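Local coordinates for ankyrin repeat family protein (PDB 3HRA) that is of unknown function but, as an ankyrin repeat protein, probably serves as a scaffold that binds partner proteins, at residues G39-N44 against I65-S70; G7-A12 against Y30-V35; T142-A147 against R179-Y184; D134-F139 against Q171-N176. All blocks are in the same frame, centred on the assembly; numbering follows the deposited sequence.

Contact 1 of 4, residues G39-N44 against I65-S70; sequences GNTPLN and INLQNS
Asn69 reaches from the 65-70 loop to Asn40 and Asn44. Its CB lies 3.5 Å from Gly39 O and 3.3 Å from Asn40 OD1. CG sits between the backbone N and the carbonyl carbon (chi1 67°), and this turns the amide back toward helix 42-49. OD1 accepts from the backbone N of Ile71 and of Asp73, which fixes the rotation of the amide. At the tip, ND2 donates to Asn40 OD1 at 2.9 Å in a nearly straight bond (165°). The acceptor lies in the Asn69 amide plane, while the two amide planes are 64° apart. This is the ankyrin repeat pattern: a loop leads into the first helix, and the next loop follows the second helix of the same predicted repeat, 38-70. Thr41 caps helix 42-49, its OG1 accepting from Asn44 N. Its CG2 meets Leu67 CD1 at 3.7 Å. Further along, Leu43 CD2 touches Ile65 CG2, the two side chains lying side by side. One water donates to Gly39 O and Leu67 O and accepts from Thr41 N and Asn44 ND2. Asn44 ND2 also donates to Asp73 O. A second water joins Gly39 O to Gln68 O, at 2.7 Å from the latter.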
loop_
_atom_site.group_PDB
_atom_site.type_symbol
_atom_site.label_atom_id
_atom_site.label_comp_id
_atom_site.label_asym_id
_atom_site.label_seq_id
_atom_site.Cartn_x
_atom_site.Cartn_y
_atom_site.Cartn_z
ATOM N N GLY A 39 -6.891 -17.109 -0.913
ATOM C CA GLY A 39 -6.441 -16.492 -2.147
ATOM C C GLY A 39 -5.064 -15.859 -2.056
ATOM O O GLY A 39 -4.680 -15.103 -2.935
ATOM N N ASN A 40 -4.340 -16.154 -0.981
ATOM C CA ASN A 40 -2.963 -15.667 -0.805
ATOM C C ASN A 40 -1.926 -16.514 -1.537
ATOM O O ASN A 40 -1.935 -17.745 -1.439
ATOM C CB ASN A 40 -2.590 -15.625 0.679
ATOM C CG ASN A 40 -3.223 -14.461 1.406
ATOM O OD1 ASN A 40 -3.250 -13.336 0.906
ATOM N ND2 ASN A 40 -3.728 -14.723 2.596
ATOM N N THR A 41 -1.024 -15.855 -2.262
ATOM C CA THR A 41 0.156 -16.516 -2.832
ATOM C C THR A 41 1.263 -16.528 -1.785
ATOM O O THR A 41 1.144 -15.861 -0.761
ATOM C CB THR A 41 0.694 -15.735 -4.039
ATOM O OG1 THR A 41 0.964 -14.383 -3.635
ATOM C CG2 THR A 41 -0.304 -15.705 -5.129
ATOM N N PRO A 42 2.357 -17.277 -2.036
ATOM C CA PRO A 42 3.503 -17.210 -1.133
ATOM C C PRO A 42 3.996 -15.774 -0.973
ATOM O O PRO A 42 4.359 -15.379 0.145
ATOM C CB PRO A 42 4.530 -18.108 -1.831
ATOM C CG PRO A 42 3.679 -19.154 -2.474
ATOM C CD PRO A 42 2.495 -18.380 -3.005
ATOM N N LEU A 43 3.973 -14.994 -2.054
ATOM C CA LEU A 43 4.432 -13.613 -1.968
ATOM C C LEU A 43 3.534 -12.814 -1.034
ATOM O O LEU A 43 4.026 -12.092 -0.179
ATOM C CB LEU A 43 4.534 -12.943 -3.344
ATOM C CG LEU A 43 4.924 -11.456 -3.302
ATOM C CD1 LEU A 43 6.263 -11.185 -2.582
ATOM C CD2 LEU A 43 4.922 -10.871 -4.725
ATOM N N ASN A 44 2.219 -12.957 -1.179
ATOM C CA ASN A 44 1.320 -12.245 -0.290
ATOM C C ASN A 44 1.544 -12.630 1.181
ATOM O O ASN A 44 1.488 -11.763 2.062
ATOM C CB ASN A 44 -0.143 -12.404 -0.731
ATOM C CG ASN A 44 -0.943 -11.090 -0.605
ATOM O OD1 ASN A 44 -0.525 -10.156 0.073
ATOM N ND2 ASN A 44 -2.090 -11.030 -1.261
ATOM N N ILE A 65 2.971 -9.369 -8.302
ATOM C CA ILE A 65 2.742 -8.454 -7.190
ATOM C C ILE A 65 1.298 -7.930 -7.183
ATOM O O ILE A 65 0.859 -7.298 -6.227
ATOM C CB ILE A 65 3.732 -7.256 -7.184
ATOM C CG1 ILE A 65 3.535 -6.382 -8.429
ATOM C CG2 ILE A 65 5.194 -7.745 -7.054
ATOM C CD1 ILE A 65 4.053 -4.965 -8.281
ATOM N N ASN A 66 0.557 -8.227 -8.242
ATOM C CA ASN A 66 -0.807 -7.713 -8.384
ATOM C C ASN A 66 -1.908 -8.765 -8.169
ATOM O O ASN A 66 -3.080 -8.484 -8.371
ATOM C CB ASN A 66 -0.980 -7.055 -9.768
ATOM C CG ASN A 66 -0.021 -5.907 -9.979
ATOM O OD1 ASN A 66 -0.031 -4.955 -9.224
ATOM N ND2 ASN A 66 0.825 -6.000 -11.015
ATOM N N LEU A 67 -1.534 -9.967 -7.755
ATOM C CA LEU A 67 -2.518 -11.047 -7.619
ATOM C C LEU A 67 -3.258 -10.864 -6.298
ATOM O O LEU A 67 -2.688 -11.064 -5.226
ATOM C CB LEU A 67 -1.822 -12.415 -7.683
ATOM C CG LEU A 67 -2.721 -13.639 -7.958
ATOM C CD1 LEU A 67 -1.910 -14.874 -8.327
ATOM C CD2 LEU A 67 -3.647 -13.968 -6.792
ATOM N N GLN A 68 -4.535 -10.493 -6.386
ATOM C CA GLN A 68 -5.322 -10.145 -5.201
ATOM C C GLN A 68 -5.885 -11.352 -4.458
ATOM O O GLN A 68 -6.369 -12.315 -5.074
ATOM C CB GLN A 68 -6.478 -9.212 -5.577
ATOM C CG GLN A 68 -6.029 -7.881 -6.098
ATOM C CD GLN A 68 -7.157 -7.091 -6.736
ATOM O OE1 GLN A 68 -7.636 -6.101 -6.173
ATOM N NE2 GLN A 68 -7.587 -7.523 -7.905
ATOM N N ASN A 69 -5.844 -11.287 -3.128
ATOM C CA ASN A 69 -6.482 -12.324 -2.326
ATOM C C ASN A 69 -7.984 -12.100 -2.169
ATOM O O ASN A 69 -8.559 -11.225 -2.808
ATOM C CB ASN A 69 -5.798 -12.479 -0.967
ATOM C CG ASN A 69 -5.974 -11.268 -0.070
ATOM O OD1 ASN A 69 -6.843 -10.429 -0.287
ATOM N ND2 ASN A 69 -5.149 -11.182 0.960
ATOM N N SER A 70 -8.612 -12.887 -1.305
ATOM C CA SER A 70 -10.065 -12.862 -1.155
ATOM C C SER A 70 -10.637 -11.574 -0.578
ATOM O O SER A 70 -11.845 -11.354 -0.650
ATOM C CB SER A 70 -10.539 -14.058 -0.338
ATOM O OG SER A 70 -10.344 -15.247 -1.082
HETATM O O HOH W 1 -2.483 -13.245 -3.321
HETATM O O HOH W 2 -6.778 -14.966 -5.408
#

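Contact 2 of 4, residues G7-A12 against Y30-V35; sequences GALLEA and YQVDEV
Glu34 OE1 takes the backbone N of Gly7 at 2.9 Å, and Tyr30 OH donates a weak bond to the same oxygen. The Gly7 N-H comes from above the carboxylate plane, 45° out of it. The other oxygen, Glu34 OE2, accepts from Leu10 N at 2.9 Å, nearly along its C-O axis. Glu34 thus holds the N-cap residue and the first turn of helix 8-14. A chi1 of 59° tucks Glu34 CG over its own backbone, and the chain runs extended beyond it into the start of the helix. Tyr30 OH also accepts from Leu9 N at 3.0 Å, with an angle of 154°. Beside this bond, Leu9 CB packs obliquely on the ring, 3.5 Å from Tyr30 CE2. Leu9 CD2 reaches on to Val32 CB at 4.1 Å. Leu10 comes at Glu34 from the opposite direction. Leu10 CG meets Glu34 CG at 3.7 Å, and Leu10 CD1 touches the backbone of Val35. Pro42 of the next helix packs on Leu9, Leu10 and Glu34. The contact joins the first helix of the ankyrin stack to the loop after helix 18-25. The start of helix 8-14 would carry partial positive charge, so the buried Glu34 carboxylate is probably stabilised in its ionised form, and Tyr30 OH would add to that effect.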
loop_
_atom_site.group_PDB
_atom_site.type_symbol
_atom_site.label_atom_id
_atom_site.label_comp_id
_atom_site.label_asym_id
_atom_site.label_seq_id
_atom_site.Cartn_x
_atom_site.Cartn_y
_atom_site.Cartn_z
ATOM N N GLY A 7 1.587 -26.554 -3.058
ATOM C CA GLY A 7 1.471 -26.154 -1.668
ATOM C C GLY A 7 2.779 -26.113 -0.920
ATOM O O GLY A 7 2.845 -25.547 0.169
ATOM N N ALA A 8 3.822 -26.716 -1.496
ATOM C CA ALA A 8 5.134 -26.752 -0.852
ATOM C C ALA A 8 5.639 -25.348 -0.504
ATOM O O ALA A 8 6.145 -25.100 0.601
ATOM C CB ALA A 8 6.152 -27.490 -1.742
ATOM N N LEU A 9 5.500 -24.434 -1.458
ATOM C CA LEU A 9 6.028 -23.081 -1.309
ATOM C C LEU A 9 5.171 -22.273 -0.341
ATOM O O LEU A 9 5.698 -21.488 0.433
ATOM C CB LEU A 9 6.116 -22.395 -2.678
ATOM C CG LEU A 9 6.843 -21.046 -2.793
ATOM C CD1 LEU A 9 8.320 -21.188 -2.378
ATOM C CD2 LEU A 9 6.746 -20.547 -4.247
ATOM N N LEU A 10 3.851 -22.464 -0.384
ATOM C CA LEU A 10 2.962 -21.830 0.591
ATOM C C LEU A 10 3.335 -22.253 2.004
ATOM O O LEU A 10 3.389 -21.426 2.913
ATOM C CB LEU A 10 1.508 -22.194 0.314
ATOM C CG LEU A 10 0.826 -21.425 -0.815
ATOM C CD1 LEU A 10 -0.410 -22.166 -1.307
ATOM C CD2 LEU A 10 0.468 -20.016 -0.358
ATOM N N GLU A 11 3.597 -23.546 2.176
ATOM C CA GLU A 11 3.978 -24.078 3.481
ATOM C C GLU A 11 5.305 -23.498 3.976
ATOM O O GLU A 11 5.417 -23.121 5.145
ATOM C CB GLU A 11 4.046 -25.601 3.461
ATOM C CG GLU A 11 4.299 -26.204 4.831
ATOM C CD GLU A 11 4.642 -27.687 4.761
ATOM O OE1 GLU A 11 3.725 -28.516 4.540
ATOM O OE2 GLU A 11 5.840 -28.022 4.929
ATOM N N ALA A 12 6.302 -23.423 3.097
ATOM C CA ALA A 12 7.570 -22.774 3.429
ATOM C C ALA A 12 7.402 -21.294 3.812
ATOM O O ALA A 12 8.067 -20.824 4.732
ATOM C CB ALA A 12 8.575 -22.907 2.292
ATOM N N TYR A 30 8.748 -24.763 -10.940
ATOM C CA TYR A 30 7.785 -24.459 -9.871
ATOM C C TYR A 30 6.862 -23.260 -10.189
ATOM O O TYR A 30 7.321 -22.190 -10.591
ATOM C CB TYR A 30 8.477 -24.253 -8.505
ATOM C CG TYR A 30 7.539 -24.530 -7.351
ATOM C CD1 TYR A 30 7.523 -25.775 -6.736
ATOM C CD2 TYR A 30 6.635 -23.564 -6.904
ATOM C CE1 TYR A 30 6.661 -26.044 -5.690
ATOM C CE2 TYR A 30 5.757 -23.831 -5.871
ATOM C CZ TYR A 30 5.774 -25.071 -5.270
ATOM O OH TYR A 30 4.907 -25.356 -4.238
ATOM N N GLN A 31 5.558 -23.451 -10.000
ATOM C CA GLN A 31 4.590 -22.378 -10.195
ATOM C C GLN A 31 4.519 -21.557 -8.903
ATOM O O GLN A 31 3.927 -21.994 -7.907
ATOM C CB GLN A 31 3.213 -22.973 -10.507
ATOM C CG GLN A 31 2.368 -22.121 -11.451
ATOM C CD GLN A 31 1.627 -20.997 -10.754
ATOM O OE1 GLN A 31 2.118 -19.851 -10.679
ATOM N NE2 GLN A 31 0.426 -21.313 -10.240
ATOM N N VAL A 32 5.117 -20.367 -8.915
ATOM C CA VAL A 32 5.325 -19.638 -7.656
ATOM C C VAL A 32 4.054 -18.995 -7.087
ATOM O O VAL A 32 4.003 -18.618 -5.914
ATOM C CB VAL A 32 6.428 -18.555 -7.789
ATOM C CG1 VAL A 32 7.756 -19.193 -8.213
ATOM C CG2 VAL A 32 6.010 -17.467 -8.783
ATOM N N ASP A 33 3.046 -18.834 -7.930
ATOM C CA ASP A 33 1.833 -18.151 -7.499
ATOM C C ASP A 33 0.666 -19.093 -7.166
ATOM O O ASP A 33 -0.489 -18.757 -7.384
ATOM C CB ASP A 33 1.409 -17.108 -8.526
ATOM C CG ASP A 33 2.240 -15.829 -8.435
ATOM O OD1 ASP A 33 2.718 -15.480 -7.341
ATOM O OD2 ASP A 33 2.414 -15.176 -9.467
ATOM N N GLU A 34 0.969 -20.257 -6.615
ATOM C CA GLU A 34 -0.071 -21.112 -6.049
ATOM C C GLU A 34 -0.804 -20.347 -4.948
ATOM O O GLU A 34 -0.229 -19.440 -4.338
ATOM C CB GLU A 34 0.551 -22.387 -5.478
ATOM C CG GLU A 34 1.585 -22.131 -4.397
ATOM C CD GLU A 34 2.290 -23.414 -3.954
ATOM O OE1 GLU A 34 2.452 -24.345 -4.777
ATOM O OE2 GLU A 34 2.682 -23.500 -2.776
ATOM N N VAL A 35 -2.066 -20.705 -4.691
ATOM C CA VAL A 35 -2.852 -19.983 -3.698
ATOM C C VAL A 35 -3.445 -20.862 -2.583
ATOM O O VAL A 35 -3.710 -22.061 -2.779
ATOM C CB VAL A 35 -3.972 -19.118 -4.355
ATOM C CG1 VAL A 35 -3.373 -17.952 -5.150
ATOM C CG2 VAL A 35 -4.866 -19.969 -5.225
#

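Contact 3 of 4, residues T142-A147 against R179-Y184; sequences TALIEA and RTAMDY
Ile145 and Leu144 meet the start of helix 181-188 through apolar atoms, with no hydrogen bond between the two segments. Leu144 CD2 rests on Ala181 CB at 3.7 Å. Ile145 spreads its branches over three residues. Ile145 CG1 lies 3.9 Å from Ala181 N, and CD1 reaches Arg179 O. A chi1 of -72° places Ile145 CG2 toward the Tyr184 ring, which it approaches obliquely, 3.8 Å from Tyr184 CE2. The small Ala181 lets the helices come close: Ala181 CA is 4.7 Å from Ile145 CA.

The next shell sets both helix starts. Thr142 OG1 accepts from Ile145 N at 3.1 Å and caps helix 143-149. Thr180 and Asp183 form a capping box on helix 181-188. Thr180 N donates to Asp183 OD2 at 2.9 Å, and Asp183 N donates back to Thr180 OG1. Tyr184 is held by its hydroxyl, which hydrogen-bonds to Asp175 OD1. Tyr184 CE1 sits 3.2 Å above the Arg179 guanidinium plane, over the centre of that group. Arg179 NE is bonded to Ser177 OG. Farther out, Val161 and Met165 of helix 155-166 cover Leu144, and Leu197 of helix 191-198 packs on Ala181.

The contact joins helices 143-149 and 181-188 in the ankyrin stack. Methyl and methylene groups, one of them set obliquely against a ring, make no hydrogen bond across the interface, so cohesion there comes from apolar burial and close fit. The capping bonds lie within each segment, and Tyr184 OH and Arg179 NE bond to the adjoining loop.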
loop_
_atom_site.group_PDB
_atom_site.type_symbol
_atom_site.label_atom_id
_atom_site.label_comp_id
_atom_site.label_asym_id
_atom_site.label_seq_id
_atom_site.Cartn_x
_atom_site.Cartn_y
_atom_site.Cartn_z
ATOM N N THR A 142 -9.801 11.117 -0.624
ATOM C CA THR A 142 -8.444 11.129 -1.156
ATOM C C THR A 142 -7.492 10.825 -0.001
ATOM O O THR A 142 -7.916 10.777 1.167
ATOM C CB THR A 142 -8.063 12.526 -1.687
ATOM O OG1 THR A 142 -8.191 13.485 -0.627
ATOM C CG2 THR A 142 -8.973 12.926 -2.847
ATOM N N ALA A 143 -6.213 10.672 -0.320
ATOM C CA ALA A 143 -5.182 10.488 0.699
ATOM C C ALA A 143 -5.187 11.666 1.659
ATOM O O ALA A 143 -5.109 11.482 2.880
ATOM C CB ALA A 143 -3.800 10.328 0.057
ATOM N N LEU A 144 -5.305 12.873 1.117
ATOM C CA LEU A 144 -5.351 14.063 1.961
ATOM C C LEU A 144 -6.536 14.056 2.934
ATOM O O LEU A 144 -6.373 14.338 4.129
ATOM C CB LEU A 144 -5.401 15.318 1.099
ATOM C CG LEU A 144 -5.341 16.620 1.883
ATOM C CD1 LEU A 144 -3.979 16.790 2.593
ATOM C CD2 LEU A 144 -5.630 17.797 0.937
ATOM N N ILE A 145 -7.724 13.756 2.426
ATOM C CA ILE A 145 -8.920 13.727 3.256
ATOM C C ILE A 145 -8.794 12.698 4.369
ATOM O O ILE A 145 -9.137 12.987 5.519
ATOM C CB ILE A 145 -10.207 13.484 2.423
ATOM C CG1 ILE A 145 -10.533 14.741 1.608
ATOM C CG2 ILE A 145 -11.361 13.164 3.341
ATOM C CD1 ILE A 145 -11.568 14.527 0.520
ATOM N N GLU A 146 -8.298 11.505 4.046
ATOM C CA GLU A 146 -8.143 10.481 5.074
ATOM C C GLU A 146 -7.108 10.914 6.114
ATOM O O GLU A 146 -7.330 10.745 7.317
ATOM C CB GLU A 146 -7.793 9.105 4.479
ATOM C CG GLU A 146 -8.913 8.495 3.632
ATOM C CD GLU A 146 -8.946 6.957 3.703
ATOM O OE1 GLU A 146 -8.058 6.342 4.343
ATOM O OE2 GLU A 146 -9.869 6.352 3.129
ATOM N N ALA A 147 -5.974 11.447 5.654
ATOM C CA ALA A 147 -4.929 11.903 6.569
ATOM C C ALA A 147 -5.422 12.981 7.544
ATOM O O ALA A 147 -4.956 13.052 8.680
ATOM C CB ALA A 147 -3.704 12.397 5.803
ATOM N N ARG A 179 -17.615 17.061 1.673
ATOM C CA ARG A 179 -16.645 17.741 2.532
ATOM C C ARG A 179 -15.223 17.692 1.966
ATOM O O ARG A 179 -14.816 16.703 1.351
ATOM C CB ARG A 179 -16.699 17.158 3.952
ATOM C CG ARG A 179 -17.891 17.671 4.772
ATOM C CD ARG A 179 -17.872 17.150 6.214
ATOM N NE ARG A 179 -18.169 15.721 6.266
ATOM C CZ ARG A 179 -18.314 15.005 7.383
ATOM N NH1 ARG A 179 -18.198 15.577 8.576
ATOM N NH2 ARG A 179 -18.582 13.703 7.299
ATOM N N THR A 180 -14.478 18.771 2.183
ATOM C CA THR A 180 -13.077 18.823 1.804
ATOM C C THR A 180 -12.189 18.596 3.025
ATOM O O THR A 180 -12.650 18.582 4.170
ATOM C CB THR A 180 -12.683 20.196 1.194
ATOM O OG1 THR A 180 -12.834 21.214 2.193
ATOM C CG2 THR A 180 -13.539 20.520 -0.043
ATOM N N ALA A 181 -10.900 18.439 2.772
ATOM C CA ALA A 181 -9.921 18.324 3.853
ATOM C C ALA A 181 -9.963 19.541 4.808
ATOM O O ALA A 181 -9.903 19.394 6.028
ATOM C CB ALA A 181 -8.531 18.148 3.266
ATOM N N MET A 182 -10.080 20.739 4.253
ATOM C CA MET A 182 -10.187 21.951 5.061
ATOM C C MET A 182 -11.416 21.897 5.968
ATOM O O MET A 182 -11.358 22.295 7.129
ATOM C CB MET A 182 -10.270 23.171 4.137
ATOM C CG MET A 182 -10.041 24.500 4.810
ATOM S SD MET A 182 -9.896 25.850 3.608
ATOM C CE MET A 182 -8.234 25.619 2.983
ATOM N N ASP A 183 -12.527 21.401 5.428
ATOM C CA ASP A 183 -13.767 21.230 6.195
ATOM C C ASP A 183 -13.551 20.346 7.414
ATOM O O ASP A 183 -13.964 20.706 8.521
ATOM C CB ASP A 183 -14.880 20.619 5.323
ATOM C CG ASP A 183 -15.421 21.588 4.296
ATOM O OD1 ASP A 183 -15.384 22.816 4.559
ATOM O OD2 ASP A 183 -15.880 21.120 3.220
ATOM N N TYR A 184 -12.899 19.198 7.218
ATOM C CA TYR A 184 -12.676 18.263 8.315
ATOM C C TYR A 184 -11.751 18.850 9.386
ATOM O O TYR A 184 -12.028 18.733 10.577
ATOM C CB TYR A 184 -12.117 16.920 7.811
ATOM C CG TYR A 184 -13.158 16.038 7.149
ATOM C CD1 TYR A 184 -14.142 15.413 7.905
ATOM C CD2 TYR A 184 -13.141 15.815 5.777
ATOM C CE1 TYR A 184 -15.098 14.596 7.311
ATOM C CE2 TYR A 184 -14.089 14.984 5.168
ATOM C CZ TYR A 184 -15.065 14.391 5.945
ATOM O OH TYR A 184 -16.017 13.582 5.368
#

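Contact 4 of 4, residues D134-F139 against Q171-N176; sequences DFQNDF and QSIKDN
Phe139 meets Asn176 through its backbone carbonyl, and the Phe139 ring itself is turned away from 171-176. Tyr141 meets that ring with the planes at about 35°, and the side-chain amide of Asn137 lies at its edge, in plane. The two segments are successive loops of the ankyrin stack, leading toward helices 143-149 and 181-188. Residues 134-139 and 173-176 run nearly parallel.

The amide of Gln136 is the flat group that crosses to the other loop. Gln136 CD lies 3.7 Å from Ile173 CG2, and the end of the side chain comes close to the backbone carbonyl of Lys174. The extended chain of Gln136 carries the amide across. Ile173 uses its other branch on Asp134, where Ile173 CD1 meets Asp134 CB at 3.6 Å. The methyl packs beside a carboxylate that is bonded through OD1 to Asp170 N. Asp175 CB sits 3.6 Å from Phe139 O. The Asp175 carboxylate is held by what follows in the chain: Ser177 OG and Arg179 N on OD2, with Tyr184 as the partner of OD1. The side chain of Asn176 folds back over the carbonyl of Phe139. Asn176 N donates to Phe139 O at 3.1 Å (160°), and the donor is tilted 25° from the carbonyl plane.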
loop_
_atom_site.group_PDB
_atom_site.type_symbol
_atom_site.label_atom_id
_atom_site.label_comp_id
_atom_site.label_asym_id
_atom_site.label_seq_id
_atom_site.Cartn_x
_atom_site.Cartn_y
_atom_site.Cartn_z
ATOM N N ASP A 134 -4.541 12.367 -6.495
ATOM C CA ASP A 134 -5.925 12.805 -6.334
ATOM C C ASP A 134 -6.939 11.661 -6.480
ATOM O O ASP A 134 -8.147 11.887 -6.618
ATOM C CB ASP A 134 -6.252 13.922 -7.331
ATOM C CG ASP A 134 -5.468 15.205 -7.065
ATOM O OD1 ASP A 134 -5.122 15.484 -5.889
ATOM O OD2 ASP A 134 -5.197 15.950 -8.049
ATOM N N PHE A 135 -6.445 10.430 -6.432
ATOM C CA PHE A 135 -7.323 9.281 -6.586
ATOM C C PHE A 135 -8.313 9.256 -5.429
ATOM O O PHE A 135 -8.000 9.708 -4.327
ATOM C CB PHE A 135 -6.501 7.991 -6.591
ATOM C CG PHE A 135 -7.297 6.774 -6.986
ATOM C CD1 PHE A 135 -7.649 6.573 -8.309
ATOM C CD2 PHE A 135 -7.703 5.844 -6.033
ATOM C CE1 PHE A 135 -8.396 5.444 -8.687
ATOM C CE2 PHE A 135 -8.437 4.718 -6.399
ATOM C CZ PHE A 135 -8.779 4.521 -7.730
ATOM N N GLN A 136 -9.520 8.767 -5.683
ATOM C CA GLN A 136 -10.535 8.655 -4.639
ATOM C C GLN A 136 -11.007 7.229 -4.470
ATOM O O GLN A 136 -11.157 6.483 -5.453
ATOM C CB GLN A 136 -11.747 9.524 -4.977
ATOM C CG GLN A 136 -11.512 11.026 -4.821
ATOM C CD GLN A 136 -12.697 11.833 -5.315
ATOM O OE1 GLN A 136 -13.537 12.289 -4.530
ATOM N NE2 GLN A 136 -12.775 12.007 -6.623
ATOM N N ASN A 137 -11.282 6.846 -3.230
ATOM C CA ASN A 137 -11.875 5.533 -2.976
ATOM C C ASN A 137 -13.409 5.568 -3.003
ATOM O O ASN A 137 -14.002 6.563 -3.457
ATOM C CB ASN A 137 -11.317 4.886 -1.695
ATOM C CG ASN A 137 -11.585 5.705 -0.418
ATOM O OD1 ASN A 137 -10.828 5.598 0.553
ATOM N ND2 ASN A 137 -12.641 6.509 -0.410
ATOM N N ASP A 138 -14.049 4.487 -2.545
ATOM C CA ASP A 138 -15.513 4.342 -2.668
ATOM C C ASP A 138 -16.285 5.400 -1.892
ATOM O O ASP A 138 -17.445 5.682 -2.206
ATOM C CB ASP A 138 -15.999 2.961 -2.205
ATOM C CG ASP A 138 -15.696 1.870 -3.199
ATOM O OD1 ASP A 138 -15.870 0.691 -2.834
ATOM O OD2 ASP A 138 -15.278 2.183 -4.340
ATOM N N PHE A 139 -15.631 5.969 -0.881
ATOM C CA PHE A 139 -16.218 7.008 -0.054
ATOM C C PHE A 139 -15.970 8.401 -0.608
ATOM O O PHE A 139 -16.464 9.371 -0.045
ATOM C CB PHE A 139 -15.675 6.924 1.383
ATOM C CG PHE A 139 -15.648 5.528 1.931
ATOM C CD1 PHE A 139 -16.815 4.925 2.383
ATOM C CD2 PHE A 139 -14.461 4.817 1.999
ATOM C CE1 PHE A 139 -16.800 3.636 2.883
ATOM C CE2 PHE A 139 -14.441 3.514 2.501
ATOM C CZ PHE A 139 -15.610 2.929 2.945
ATOM N N GLN A 171 -6.582 20.040 -2.828
ATOM C CA GLN A 171 -7.342 20.072 -1.583
ATOM C C GLN A 171 -8.810 20.487 -1.749
ATOM O O GLN A 171 -9.581 20.452 -0.782
ATOM C CB GLN A 171 -6.662 20.967 -0.542
ATOM C CG GLN A 171 -6.791 22.461 -0.807
ATOM C CD GLN A 171 -6.421 23.292 0.407
ATOM O OE1 GLN A 171 -6.979 23.109 1.495
ATOM N NE2 GLN A 171 -5.497 24.230 0.223
ATOM N N SER A 172 -9.197 20.852 -2.968
ATOM C CA SER A 172 -10.569 21.284 -3.231
ATOM C C SER A 172 -11.512 20.098 -3.462
ATOM O O SER A 172 -12.741 20.259 -3.492
ATOM C CB SER A 172 -10.602 22.275 -4.410
ATOM O OG SER A 172 -10.431 21.616 -5.656
ATOM N N ILE A 173 -10.943 18.903 -3.606
ATOM C CA ILE A 173 -11.760 17.710 -3.862
ATOM C C ILE A 173 -12.712 17.404 -2.704
ATOM O O ILE A 173 -12.304 17.384 -1.552
ATOM C CB ILE A 173 -10.879 16.473 -4.166
ATOM C CG1 ILE A 173 -10.085 16.713 -5.456
ATOM C CG2 ILE A 173 -11.741 15.205 -4.275
ATOM C CD1 ILE A 173 -8.980 15.682 -5.758
ATOM N N LYS A 174 -13.985 17.169 -3.027
ATOM C CA LYS A 174 -14.995 16.820 -2.026
ATOM C C LYS A 174 -15.262 15.323 -2.020
ATOM O O LYS A 174 -15.345 14.685 -3.075
ATOM C CB LYS A 174 -16.305 17.581 -2.284
ATOM C CG LYS A 174 -16.198 19.105 -2.061
ATOM C CD LYS A 174 -17.464 19.832 -2.500
ATOM C CE LYS A 174 -17.349 21.333 -2.227
ATOM N NZ LYS A 174 -18.467 22.108 -2.840
ATOM N N ASP A 175 -15.385 14.755 -0.826
ATOM C CA ASP A 175 -15.798 13.359 -0.717
ATOM C C ASP A 175 -17.295 13.217 -0.961
ATOM O O ASP A 175 -17.955 14.187 -1.355
ATOM C CB ASP A 175 -15.350 12.725 0.611
ATOM C CG ASP A 175 -16.016 13.341 1.842
ATOM O OD1 ASP A 175 -15.481 13.137 2.945
ATOM O OD2 ASP A 175 -17.065 14.012 1.734
ATOM N N ASN A 176 -17.827 12.013 -0.751
ATOM C CA ASN A 176 -19.229 11.726 -1.059
ATOM C C ASN A 176 -20.202 12.450 -0.126
ATOM O O ASN A 176 -21.398 12.533 -0.422
ATOM C CB ASN A 176 -19.505 10.220 -1.009
ATOM C CG ASN A 176 -18.834 9.452 -2.138
ATOM O OD1 ASN A 176 -18.749 8.218 -2.095
ATOM N ND2 ASN A 176 -18.365 10.165 -3.153
#

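In the fold
From the N terminus, contact 2 comes first: it closes the loop from helix 8-14 through helix 18-25 to residues 30-35. Contact 1 opens just after and closes round helices 42-49 and 52-60. The two are in series and touch, with Asn40 O against Leu10 CD2. Both lie toward the N-terminal end of the stack. Toward the other end, contacts 4 and 3 cross: 134-139, 142-147, 171-176 and 179-184 alternate along the chain. Contact 4 joins two loops, and contact 3 joins the helices that follow them. Their centres are 8 Å apart. The centres of contacts 2 and 3 are about 41 Å apart.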